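Local coordinates for protein probable starch synthase 4, chloroplastic/amyloplastic (Arabidopsis thaliana, PDB 6GNE) that probably belongs to the soluble starch synthases, plastid enzymes of the GT-B glycosyltransferase fold, and holds glucose units of bound glycans in its pockets, at residues D117-E130 with W147-Y160. Sequence-based numbering, arbitrary orientation.
Sequences DFRRFSYFSRAALE and WQTAFVAPLYWDLY. With GLC (alpha-D-glucopyranose), chain D; GLC (alpha-D-glucopyranose), chain C.
Phe151 drives the edge of its ring into one face of Phe118, a T-shaped pair with centroids 5.0 Å apart and planes at 80°, while Ser122 CB sits over the centre of the Phe151 ring. Next to this pair Gln148 runs alongside Phe121: its CG makes a CH-pi contact 3.6 Å from the Phe121 ring centroid. The chain bends at chi2 (90°), turning the amide away from the Phe121 ring so that Gln148 NE2 reaches O3 of the chain C glucose at 2.8 Å. Trp147 NE1 donates to O2 of the same sugar, and a water links that O2 to Asp117 OD2 and Gln148 NE2, so this end of the contact lines a glycan pocket. Packing is also close around Leu129, a knob in the hole formed by Val152, Leu155, Tyr156 and Tyr160; its CB stands 3.8 Å from the Tyr160 ring centroid, over the face. Beyond it the contact turns polar. Arg126 NE donates to Tyr160 OH (2.6 Å), in the guanidinium plane, and that hydroxyl donates in turn to Glu130 OE2 (2.7 Å), which it meets from above the carboxylate plane. Arg126 and Tyr160 stay buried, but Glu130 and Leu159 at the looser margin are partly exposed, and Leu159 CD1 lies over one guanidinium face. The axes of the helical segments 117-130 and 152-160 cross at -44° and come within 9.8 Å of each other. Strand 64-75 packs against the first helix through Ser122 and Arg126, whereas strand 169-174 and helix 215-222 adjoin the second through Ala153, within the N-terminal Rossmann-like domain.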
ATOM      1  N   ASP A 117      -5.121 -18.406  -6.412  1.00 51.78           N
ATOM      2  CA  ASP A 117      -4.395 -17.530  -5.448  1.00 49.34           C
ATOM      3  C   ASP A 117      -4.397 -18.094  -4.023  1.00 49.01           C
ATOM      4  O   ASP A 117      -3.382 -18.019  -3.323  1.00 48.39           O
ATOM      5  CB  ASP A 117      -4.950 -16.086  -5.422  1.00 46.87           C
ATOM      6  CG  ASP A 117      -4.331 -15.177  -6.477  1.00 46.06           C
ATOM      7  OD1 ASP A 117      -3.381 -15.562  -7.185  1.00 46.96           O
ATOM      8  OD2 ASP A 117      -4.778 -14.032  -6.577  1.00 44.49           O
ATOM      9  N   PHE A 118      -5.531 -18.660  -3.610  1.00 50.07           N
ATOM     10  CA  PHE A 118      -5.691 -19.206  -2.270  1.00 49.94           C
ATOM     11  C   PHE A 118      -4.604 -20.261  -1.981  1.00 50.85           C
ATOM     12  O   PHE A 118      -3.937 -20.234  -0.926  1.00 49.77           O
ATOM     13  CB  PHE A 118      -7.097 -19.805  -2.105  1.00 51.32           C
ATOM     14  CG  PHE A 118      -7.443 -20.114  -0.682  1.00 52.09           C
ATOM     15  CD1 PHE A 118      -6.981 -21.270  -0.073  1.00 53.19           C
ATOM     16  CD2 PHE A 118      -8.214 -19.222   0.065  1.00 52.28           C
ATOM     17  CE1 PHE A 118      -7.272 -21.534   1.245  1.00 54.41           C
ATOM     18  CE2 PHE A 118      -8.506 -19.475   1.398  1.00 52.82           C
ATOM     19  CZ  PHE A 118      -8.037 -20.643   1.980  1.00 54.16           C
ATOM     20  N   ARG A 119      -4.445 -21.187  -2.929  1.00 52.27           N
ATOM     21  CA  ARG A 119      -3.463 -22.237  -2.807  1.00 53.50           C
ATOM     22  C   ARG A 119      -2.038 -21.663  -2.840  1.00 51.42           C
ATOM     23  O   ARG A 119      -1.204 -22.018  -1.990  1.00 50.05           O
ATOM     24  CB  ARG A 119      -3.665 -23.291  -3.895  1.00 56.90           C
ATOM     25  CG  ARG A 119      -4.887 -24.176  -3.653  1.00 59.59           C
ATOM     26  CD  ARG A 119      -5.271 -25.011  -4.878  1.00 61.96           C
ATOM     27  NE  ARG A 119      -4.175 -25.834  -5.389  1.00 63.31           N
ATOM     28  CZ  ARG A 119      -3.690 -26.931  -4.798  1.00 64.95           C
ATOM     29  NH1 ARG A 119      -2.687 -27.583  -5.372  1.00 65.77           N
ATOM     30  NH2 ARG A 119      -4.163 -27.371  -3.631  1.00 65.63           N
ATOM     31  N   ARG A 120      -1.791 -20.770  -3.804  1.00 49.64           N
ATOM     32  CA  ARG A 120      -0.507 -20.095  -3.973  1.00 47.92           C
ATOM     33  C   ARG A 120      -0.045 -19.496  -2.647  1.00 47.01           C
ATOM     34  O   ARG A 120       1.036 -19.812  -2.163  1.00 48.37           O
ATOM     35  CB  ARG A 120      -0.597 -18.988  -5.032  1.00 46.59           C
ATOM     36  CG  ARG A 120      -0.805 -19.436  -6.470  1.00 48.44           C
ATOM     37  CD  ARG A 120      -1.004 -18.257  -7.414  1.00 48.10           C
ATOM     38  NE  ARG A 120       0.265 -17.535  -7.646  1.00 47.74           N
ATOM     39  CZ  ARG A 120       0.411 -16.220  -7.847  1.00 47.05           C
ATOM     40  NH1 ARG A 120      -0.623 -15.375  -7.847  1.00 47.02           N
ATOM     41  NH2 ARG A 120       1.628 -15.724  -8.054  1.00 46.59           N
ATOM     42  N   PHE A 121      -0.870 -18.673  -2.018  1.00 46.23           N
ATOM     43  CA  PHE A 121      -0.407 -17.945  -0.832  1.00 45.51           C
ATOM     44  C   PHE A 121      -0.525 -18.711   0.507  1.00 45.90           C
ATOM     45  O   PHE A 121       0.252 -18.471   1.440  1.00 45.77           O
ATOM     46  CB  PHE A 121      -1.036 -16.551  -0.793  1.00 44.56           C
ATOM     47  CG  PHE A 121      -0.580 -15.660  -1.930  1.00 43.70           C
ATOM     48  CD1 PHE A 121       0.688 -15.098  -1.907  1.00 42.68           C
ATOM     49  CD2 PHE A 121      -1.408 -15.403  -3.025  1.00 43.46           C
ATOM     50  CE1 PHE A 121       1.115 -14.278  -2.938  1.00 42.52           C
ATOM     51  CE2 PHE A 121      -0.980 -14.598  -4.071  1.00 43.22           C
ATOM     52  CZ  PHE A 121       0.279 -14.028  -4.035  1.00 42.61           C
ATOM     53  N   SER A 122      -1.475 -19.628   0.622  1.00 46.86           N
ATOM     54  CA  SER A 122      -1.481 -20.540   1.771  1.00 47.83           C
ATOM     55  C   SER A 122      -0.237 -21.457   1.747  1.00 48.60           C
ATOM     56  O   SER A 122       0.341 -21.740   2.800  1.00 49.31           O
ATOM     57  CB  SER A 122      -2.782 -21.356   1.861  1.00 49.11           C
ATOM     58  OG  SER A 122      -2.948 -22.189   0.738  1.00 50.47           O
ATOM     59  N   TYR A 123       0.188 -21.915   0.567  1.00 48.54           N
ATOM     60  CA  TYR A 123       1.462 -22.656   0.470  1.00 49.39           C
ATOM     61  C   TYR A 123       2.626 -21.822   0.987  1.00 47.70           C
ATOM     62  O   TYR A 123       3.403 -22.266   1.841  1.00 48.18           O
ATOM     63  CB  TYR A 123       1.771 -23.088  -0.967  1.00 50.31           C
ATOM     64  CG  TYR A 123       3.081 -23.859  -1.106  1.00 51.39           C
ATOM     65  CD1 TYR A 123       4.319 -23.184  -1.208  1.00 49.96           C
ATOM     66  CD2 TYR A 123       3.093 -25.260  -1.133  1.00 52.92           C
ATOM     67  CE1 TYR A 123       5.506 -23.896  -1.326  1.00 50.79           C
ATOM     68  CE2 TYR A 123       4.284 -25.969  -1.260  1.00 53.77           C
ATOM     69  CZ  TYR A 123       5.485 -25.293  -1.354  1.00 52.77           C
ATOM     70  OH  TYR A 123       6.660 -26.008  -1.501  1.00 54.13           O
ATOM     71  N   PHE A 124       2.737 -20.619   0.434  1.00 46.01           N
ATOM     72  CA  PHE A 124       3.781 -19.682   0.797  1.00 44.62           C
ATOM     73  C   PHE A 124       3.830 -19.447   2.302  1.00 44.33           C
ATOM     74  O   PHE A 124       4.921 -19.448   2.901  1.00 45.06           O
ATOM     75  CB  PHE A 124       3.590 -18.347   0.069  1.00 42.67           C
ATOM     76  CG  PHE A 124       4.479 -17.254   0.590  1.00 41.24           C
ATOM     77  CD1 PHE A 124       5.872 -17.382   0.520  1.00 41.35           C
ATOM     78  CD2 PHE A 124       3.942 -16.115   1.176  1.00 39.59           C
ATOM     79  CE1 PHE A 124       6.702 -16.393   1.014  1.00 40.42           C
ATOM     80  CE2 PHE A 124       4.783 -15.108   1.661  1.00 38.58           C
ATOM     81  CZ  PHE A 124       6.162 -15.251   1.581  1.00 38.69           C
ATOM     82  N   SER A 125       2.657 -19.236   2.898  1.00 44.07           N
ATOM     83  CA  SER A 125       2.538 -18.987   4.341  1.00 43.98           C
ATOM     84  C   SER A 125       3.085 -20.151   5.132  1.00 45.25           C
ATOM     85  O   SER A 125       3.800 -19.943   6.103  1.00 45.43           O
ATOM     86  CB  SER A 125       1.079 -18.743   4.747  1.00 44.52           C
ATOM     87  OG  SER A 125       0.567 -17.549   4.178  1.00 43.20           O
ATOM     88  N   ARG A 126       2.763 -21.370   4.707  1.00 46.93           N
ATOM     89  CA  ARG A 126       3.273 -22.573   5.365  1.00 49.40           C
ATOM     90  C   ARG A 126       4.784 -22.663   5.217  1.00 49.70           C
ATOM     91  O   ARG A 126       5.496 -22.762   6.216  1.00 51.10           O
ATOM     92  CB  ARG A 126       2.629 -23.844   4.804  1.00 51.60           C
ATOM     93  CG  ARG A 126       3.072 -25.138   5.470  1.00 54.22           C
ATOM     94  CD  ARG A 126       2.631 -25.158   6.927  1.00 55.57           C
ATOM     95  NE  ARG A 126       3.264 -26.218   7.719  1.00 57.86           N
ATOM     96  CZ  ARG A 126       2.740 -27.406   7.995  1.00 60.03           C
ATOM     97  NH1 ARG A 126       1.569 -27.802   7.491  1.00 60.92           N
ATOM     98  NH2 ARG A 126       3.430 -28.238   8.757  1.00 61.92           N
ATOM     99  N   ALA A 127       5.259 -22.601   3.974  1.00 48.62           N
ATOM    100  CA  ALA A 127       6.683 -22.655   3.688  1.00 48.48           C
ATOM    101  C   ALA A 127       7.471 -21.583   4.427  1.00 46.96           C
ATOM    102  O   ALA A 127       8.603 -21.840   4.826  1.00 48.23           O
ATOM    103  CB  ALA A 127       6.929 -22.562   2.188  1.00 48.49           C
ATOM    104  N   ALA A 128       6.885 -20.396   4.629  1.00 44.46           N
ATOM    105  CA  ALA A 128       7.569 -19.318   5.365  1.00 43.18           C
ATOM    106  C   ALA A 128       7.859 -19.680   6.816  1.00 44.15           C
ATOM    107  O   ALA A 128       8.969 -19.473   7.320  1.00 44.33           O
ATOM    108  CB  ALA A 128       6.768 -18.034   5.305  1.00 41.25           C
ATOM    109  N   LEU A 129       6.858 -20.214   7.486  1.00 45.35           N
ATOM    110  CA  LEU A 129       7.037 -20.725   8.857  1.00 47.42           C
ATOM    111  C   LEU A 129       8.020 -21.895   8.936  1.00 49.45           C
ATOM    112  O   LEU A 129       8.817 -21.976   9.867  1.00 49.99           O
ATOM    113  CB  LEU A 129       5.686 -21.133   9.459  1.00 47.46           C
ATOM    114  CG  LEU A 129       4.807 -19.926   9.774  1.00 45.33           C
ATOM    115  CD1 LEU A 129       3.412 -20.385  10.153  1.00 45.77           C
ATOM    116  CD2 LEU A 129       5.453 -19.050  10.849  1.00 45.00           C
ATOM    117  N   GLU A 130       7.951 -22.775   7.947  1.00 51.30           N
ATOM    118  CA  GLU A 130       8.870 -23.904   7.820  1.00 54.74           C
ATOM    119  C   GLU A 130      10.321 -23.436   7.677  1.00 54.08           C
ATOM    120  O   GLU A 130      11.187 -23.950   8.333  1.00 54.95           O
ATOM    121  CB  GLU A 130       8.446 -24.762   6.623  1.00 56.52           C
ATOM    122  CG  GLU A 130       8.907 -26.197   6.653  1.00 60.14           C
ATOM    123  CD  GLU A 130       8.380 -26.942   7.842  1.00 63.10           C
ATOM    124  OE1 GLU A 130       9.180 -27.234   8.746  1.00 66.78           O
ATOM    125  OE2 GLU A 130       7.141 -27.230   7.874  1.00 63.29           O
ATOM    126  N   TRP A 147      -4.697 -10.854   3.440  1.00 39.37           N
ATOM    127  CA  TRP A 147      -5.243 -12.205   3.418  1.00 40.13           C
ATOM    128  C   TRP A 147      -4.218 -13.235   2.968  1.00 40.44           C
ATOM    129  O   TRP A 147      -4.233 -14.356   3.481  1.00 42.84           O
ATOM    130  CB  TRP A 147      -6.545 -12.282   2.595  1.00 40.66           C
ATOM    131  CG  TRP A 147      -6.357 -12.309   1.111  1.00 40.84           C
ATOM    132  CD1 TRP A 147      -6.398 -11.254   0.262  1.00 39.04           C
ATOM    133  CD2 TRP A 147      -6.095 -13.469   0.305  1.00 42.26           C
ATOM    134  NE1 TRP A 147      -6.171 -11.683  -1.024  1.00 39.83           N
ATOM    135  CE2 TRP A 147      -5.981 -13.035  -1.026  1.00 41.80           C
ATOM    136  CE3 TRP A 147      -5.944 -14.829   0.590  1.00 43.99           C
ATOM    137  CZ2 TRP A 147      -5.739 -13.912  -2.084  1.00 43.52           C
ATOM    138  CZ3 TRP A 147      -5.703 -15.711  -0.452  1.00 45.95           C
ATOM    139  CH2 TRP A 147      -5.601 -15.248  -1.781  1.00 45.53           C
ATOM    140  N   GLN A 148      -3.319 -12.861   2.066  1.00 38.99           N
ATOM    141  CA  GLN A 148      -2.339 -13.808   1.529  1.00 40.83           C
ATOM    142  C   GLN A 148      -1.444 -14.468   2.607  1.00 42.22           C
ATOM    143  O   GLN A 148      -1.119 -15.654   2.516  1.00 44.60           O
ATOM    144  CB  GLN A 148      -1.465 -13.150   0.460  1.00 40.41           C
ATOM    145  CG  GLN A 148      -2.203 -12.804  -0.838  1.00 40.76           C
ATOM    146  CD  GLN A 148      -2.826 -11.400  -0.837  1.00 39.31           C
ATOM    147  OE1 GLN A 148      -3.027 -10.800   0.222  1.00 37.96           O
ATOM    148  NE2 GLN A 148      -3.123 -10.875  -2.034  1.00 39.05           N
ATOM    149  N   THR A 149      -1.076 -13.718   3.639  1.00 41.25           N
ATOM    150  CA  THR A 149      -0.286 -14.255   4.736  1.00 41.49           C
ATOM    151  C   THR A 149      -1.034 -14.272   6.073  1.00 42.64           C
ATOM    152  O   THR A 149      -0.419 -14.439   7.133  1.00 42.96           O
ATOM    153  CB  THR A 149       1.018 -13.475   4.880  1.00 39.86           C
ATOM    154  OG1 THR A 149       0.736 -12.148   5.332  1.00 39.03           O
ATOM    155  CG2 THR A 149       1.731 -13.446   3.560  1.00 38.79           C
ATOM    156  N   ALA A 150      -2.361 -14.116   6.019  1.00 42.24           N
ATOM    157  CA  ALA A 150      -3.209 -14.269   7.192  1.00 41.60           C
ATOM    158  C   ALA A 150      -3.141 -15.678   7.749  1.00 42.62           C
ATOM    159  O   ALA A 150      -3.295 -15.873   8.948  1.00 44.19           O
ATOM    160  CB  ALA A 150      -4.636 -13.937   6.822  1.00 41.81           C
ATOM    161  N   PHE A 151      -2.894 -16.649   6.876  1.00 41.99           N
ATOM    162  CA  PHE A 151      -2.765 -18.044   7.258  1.00 43.83           C
ATOM    163  C   PHE A 151      -1.666 -18.303   8.279  1.00 44.06           C
ATOM    164  O   PHE A 151      -1.718 -19.311   8.965  1.00 45.40           O
ATOM    165  CB  PHE A 151      -2.497 -18.940   6.040  1.00 44.84           C
ATOM    166  CG  PHE A 151      -3.471 -18.762   4.908  1.00 44.69           C
ATOM    167  CD1 PHE A 151      -4.696 -19.405   4.925  1.00 46.00           C
ATOM    168  CD2 PHE A 151      -3.147 -17.962   3.822  1.00 43.60           C
ATOM    169  CE1 PHE A 151      -5.583 -19.255   3.891  1.00 46.20           C
ATOM    170  CE2 PHE A 151      -4.033 -17.786   2.785  1.00 43.54           C
ATOM    171  CZ  PHE A 151      -5.256 -18.444   2.813  1.00 45.29           C
ATOM    172  N   VAL A 152      -0.667 -17.427   8.349  1.00 43.08           N
ATOM    173  CA  VAL A 152       0.422 -17.561   9.308  1.00 43.87           C
ATOM    174  C   VAL A 152      -0.048 -17.643  10.780  1.00 44.99           C
ATOM    175  O   VAL A 152       0.471 -18.461  11.544  1.00 46.01           O
ATOM    176  CB  VAL A 152       1.443 -16.414   9.127  1.00 42.97           C
ATOM    177  CG1 VAL A 152       2.420 -16.343  10.291  1.00 44.08           C
ATOM    178  CG2 VAL A 152       2.222 -16.582   7.838  1.00 42.57           C
ATOM    179  N   ALA A 153      -1.022 -16.816  11.165  1.00 44.62           N
ATOM    180  CA  ALA A 153      -1.494 -16.771  12.561  1.00 45.60           C
ATOM    181  C   ALA A 153      -2.018 -18.119  13.089  1.00 47.56           C
ATOM    182  O   ALA A 153      -1.484 -18.613  14.069  1.00 48.51           O
ATOM    183  CB  ALA A 153      -2.531 -15.661  12.760  1.00 45.10           C
ATOM    184  N   PRO A 154      -3.033 -18.718  12.438  1.00 48.29           N
ATOM    185  CA  PRO A 154      -3.473 -20.045  12.903  1.00 51.13           C
ATOM    186  C   PRO A 154      -2.425 -21.150  12.707  1.00 52.51           C
ATOM    187  O   PRO A 154      -2.302 -22.015  13.587  1.00 55.44           O
ATOM    188  CB  PRO A 154      -4.725 -20.332  12.068  1.00 51.68           C
ATOM    189  CG  PRO A 154      -4.596 -19.437  10.864  1.00 49.43           C
ATOM    190  CD  PRO A 154      -3.886 -18.215  11.346  1.00 47.23           C
ATOM    191  N   LEU A 155      -1.680 -21.120  11.599  1.00 51.30           N
ATOM    192  CA  LEU A 155      -0.565 -22.044  11.388  1.00 52.40           C
ATOM    193  C   LEU A 155       0.445 -22.015  12.531  1.00 53.54           C
ATOM    194  O   LEU A 155       0.797 -23.079  13.089  1.00 55.69           O
ATOM    195  CB  LEU A 155       0.134 -21.787  10.052  1.00 51.14           C
ATOM    196  CG  LEU A 155      -0.619 -22.322   8.816  1.00 51.61           C
ATOM    197  CD1 LEU A 155      -0.043 -21.801   7.512  1.00 50.38           C
ATOM    198  CD2 LEU A 155      -0.616 -23.837   8.791  1.00 54.45           C
ATOM    199  N   TYR A 156       0.864 -20.810  12.918  1.00 52.43           N
ATOM    200  CA  TYR A 156       1.848 -20.658  13.994  1.00 53.92           C
ATOM    201  C   TYR A 156       1.384 -21.324  15.285  1.00 56.58           C
ATOM    202  O   TYR A 156       2.127 -22.103  15.869  1.00 57.65           O
ATOM    203  CB  TYR A 156       2.162 -19.184  14.258  1.00 52.67           C
ATOM    204  CG  TYR A 156       3.217 -18.977  15.323  1.00 53.76           C
ATOM    205  CD1 TYR A 156       4.543 -19.251  15.062  1.00 54.88           C
ATOM    206  CD2 TYR A 156       2.884 -18.511  16.590  1.00 55.02           C
ATOM    207  CE1 TYR A 156       5.519 -19.048  16.033  1.00 56.22           C
ATOM    208  CE2 TYR A 156       3.846 -18.297  17.567  1.00 55.76           C
ATOM    209  CZ  TYR A 156       5.160 -18.565  17.286  1.00 56.75           C
ATOM    210  OH  TYR A 156       6.124 -18.377  18.244  1.00 59.38           O
ATOM    211  N   TRP A 157       0.152 -21.023  15.701  1.00 57.70           N
ATOM    212  CA  TRP A 157      -0.368 -21.517  16.975  1.00 60.84           C
ATOM    213  C   TRP A 157      -0.707 -23.011  16.943  1.00 63.93           C
ATOM    214  O   TRP A 157      -0.432 -23.721  17.898  1.00 65.31           O
ATOM    215  CB  TRP A 157      -1.563 -20.671  17.446  1.00 60.40           C
ATOM    216  CG  TRP A 157      -1.140 -19.280  17.797  1.00 58.47           C
ATOM    217  CD1 TRP A 157      -1.545 -18.144  17.206  1.00 56.75           C
ATOM    218  CD2 TRP A 157      -0.187 -18.887  18.803  1.00 59.70           C
ATOM    219  NE1 TRP A 157      -0.911 -17.055  17.767  1.00 56.26           N
ATOM    220  CE2 TRP A 157      -0.064 -17.491  18.744  1.00 57.70           C
ATOM    221  CE3 TRP A 157       0.562 -19.591  19.764  1.00 63.03           C
ATOM    222  CZ2 TRP A 157       0.774 -16.765  19.602  1.00 58.36           C
ATOM    223  CZ3 TRP A 157       1.404 -18.873  20.619  1.00 63.34           C
ATOM    224  CH2 TRP A 157       1.491 -17.468  20.532  1.00 60.90           C
ATOM    225  N   ASP A 158      -1.266 -23.483  15.838  1.00 65.59           N
ATOM    226  CA  ASP A 158      -1.687 -24.876  15.727  1.00 69.86           C
ATOM    227  C   ASP A 158      -0.539 -25.833  15.406  1.00 70.68           C
ATOM    228  O   ASP A 158      -0.508 -26.930  15.936  1.00 72.29           O
ATOM    229  CB  ASP A 158      -2.862 -24.988  14.743  1.00 70.90           C
ATOM    230  CG  ASP A 158      -4.168 -24.371  15.293  1.00 71.58           C
ATOM    231  OD1 ASP A 158      -4.189 -23.723  16.380  1.00 71.34           O
ATOM    232  OD2 ASP A 158      -5.202 -24.540  14.606  1.00 73.97           O
ATOM    233  N   LEU A 159       0.447 -25.401  14.623  1.00 71.08           N
ATOM    234  CA  LEU A 159       1.514 -26.318  14.170  1.00 73.01           C
ATOM    235  C   LEU A 159       2.982 -25.972  14.493  1.00 73.03           C
ATOM    236  O   LEU A 159       3.853 -26.852  14.335  1.00 74.83           O
ATOM    237  CB  LEU A 159       1.368 -26.537  12.669  1.00 72.74           C
ATOM    238  CG  LEU A 159       0.006 -27.082  12.193  1.00 74.76           C
ATOM    239  CD1 LEU A 159      -0.111 -27.064  10.672  1.00 74.30           C
ATOM    240  CD2 LEU A 159      -0.282 -28.475  12.755  1.00 77.67           C
ATOM    241  N   TYR A 160       3.281 -24.749  14.936  1.00 72.88           N
ATOM    242  CA  TYR A 160       4.684 -24.338  15.119  1.00 74.87           C
ATOM    243  C   TYR A 160       5.123 -23.941  16.533  1.00 78.75           C
ATOM    244  O   TYR A 160       6.280 -24.193  16.891  1.00 79.65           O
ATOM    245  CB  TYR A 160       5.052 -23.247  14.118  1.00 70.97           C
ATOM    246  CG  TYR A 160       5.171 -23.787  12.713  1.00 70.21           C
ATOM    247  CD1 TYR A 160       4.034 -24.015  11.943  1.00 68.98           C
ATOM    248  CD2 TYR A 160       6.416 -24.095  12.158  1.00 70.05           C
ATOM    249  CE1 TYR A 160       4.130 -24.532  10.662  1.00 68.29           C
ATOM    250  CE2 TYR A 160       6.519 -24.593  10.859  1.00 69.38           C
ATOM    251  CZ  TYR A 160       5.368 -24.810  10.124  1.00 68.05           C
ATOM    252  OH  TYR A 160       5.451 -25.308   8.858  1.00 67.03           O
TER
HETATM  253  C1  GLC D   1      -1.242 -17.711  23.326  1.00 96.09           C
HETATM  254  C2  GLC D   1      -1.901 -16.541  22.600  1.00 92.02           C
HETATM  255  C3  GLC D   1      -3.282 -16.943  22.078  1.00 96.67           C
HETATM  256  C4  GLC D   1      -3.223 -18.252  21.309  1.00 99.71           C
HETATM  257  C5  GLC D   1      -2.527 -19.361  22.087  1.00102.76           C
HETATM  258  C6  GLC D   1      -2.417 -20.649  21.258  1.00103.09           C
HETATM  259  O1  GLC D   1      -1.933 -17.943  24.569  1.00 92.76           O
HETATM  260  O2  GLC D   1      -1.999 -15.449  23.521  1.00 79.31           O
HETATM  261  O3  GLC D   1      -3.831 -15.959  21.203  1.00 98.47           O
HETATM  262  O4  GLC D   1      -4.552 -18.678  21.099  1.00102.13           O
HETATM  263  O5  GLC D   1      -1.234 -18.891  22.500  1.00 99.67           O
HETATM  264  O6  GLC D   1      -3.215 -21.712  21.807  1.00103.21           O
HETATM  265  C1  GLC C   2      -6.032  -9.014  -5.749  1.00 42.49           C
HETATM  266  C2  GLC C   2      -5.346  -9.412  -4.444  1.00 40.27           C
HETATM  267  C3  GLC C   2      -5.420  -8.272  -3.430  1.00 38.82           C
HETATM  268  C4  GLC C   2      -4.746  -7.049  -4.041  1.00 38.45           C
HETATM  269  C5  GLC C   2      -5.488  -6.669  -5.314  1.00 40.95           C
HETATM  270  C6  GLC C   2      -4.808  -5.498  -6.012  1.00 41.85           C
HETATM  271  O2  GLC C   2      -5.933 -10.614  -3.946  1.00 40.79           O
HETATM  272  O3  GLC C   2      -4.762  -8.617  -2.218  1.00 34.69           O
HETATM  273  O4  GLC C   2      -4.733  -5.971  -3.108  1.00 34.87           O
HETATM  274  O5  GLC C   2      -5.501  -7.778  -6.227  1.00 43.08           O
HETATM  275  O6  GLC C   2      -5.401  -5.310  -7.302  1.00 45.63           O
HETATM  276  O   HOH W   1      -3.784 -12.509  -4.577  1.00 52.62           O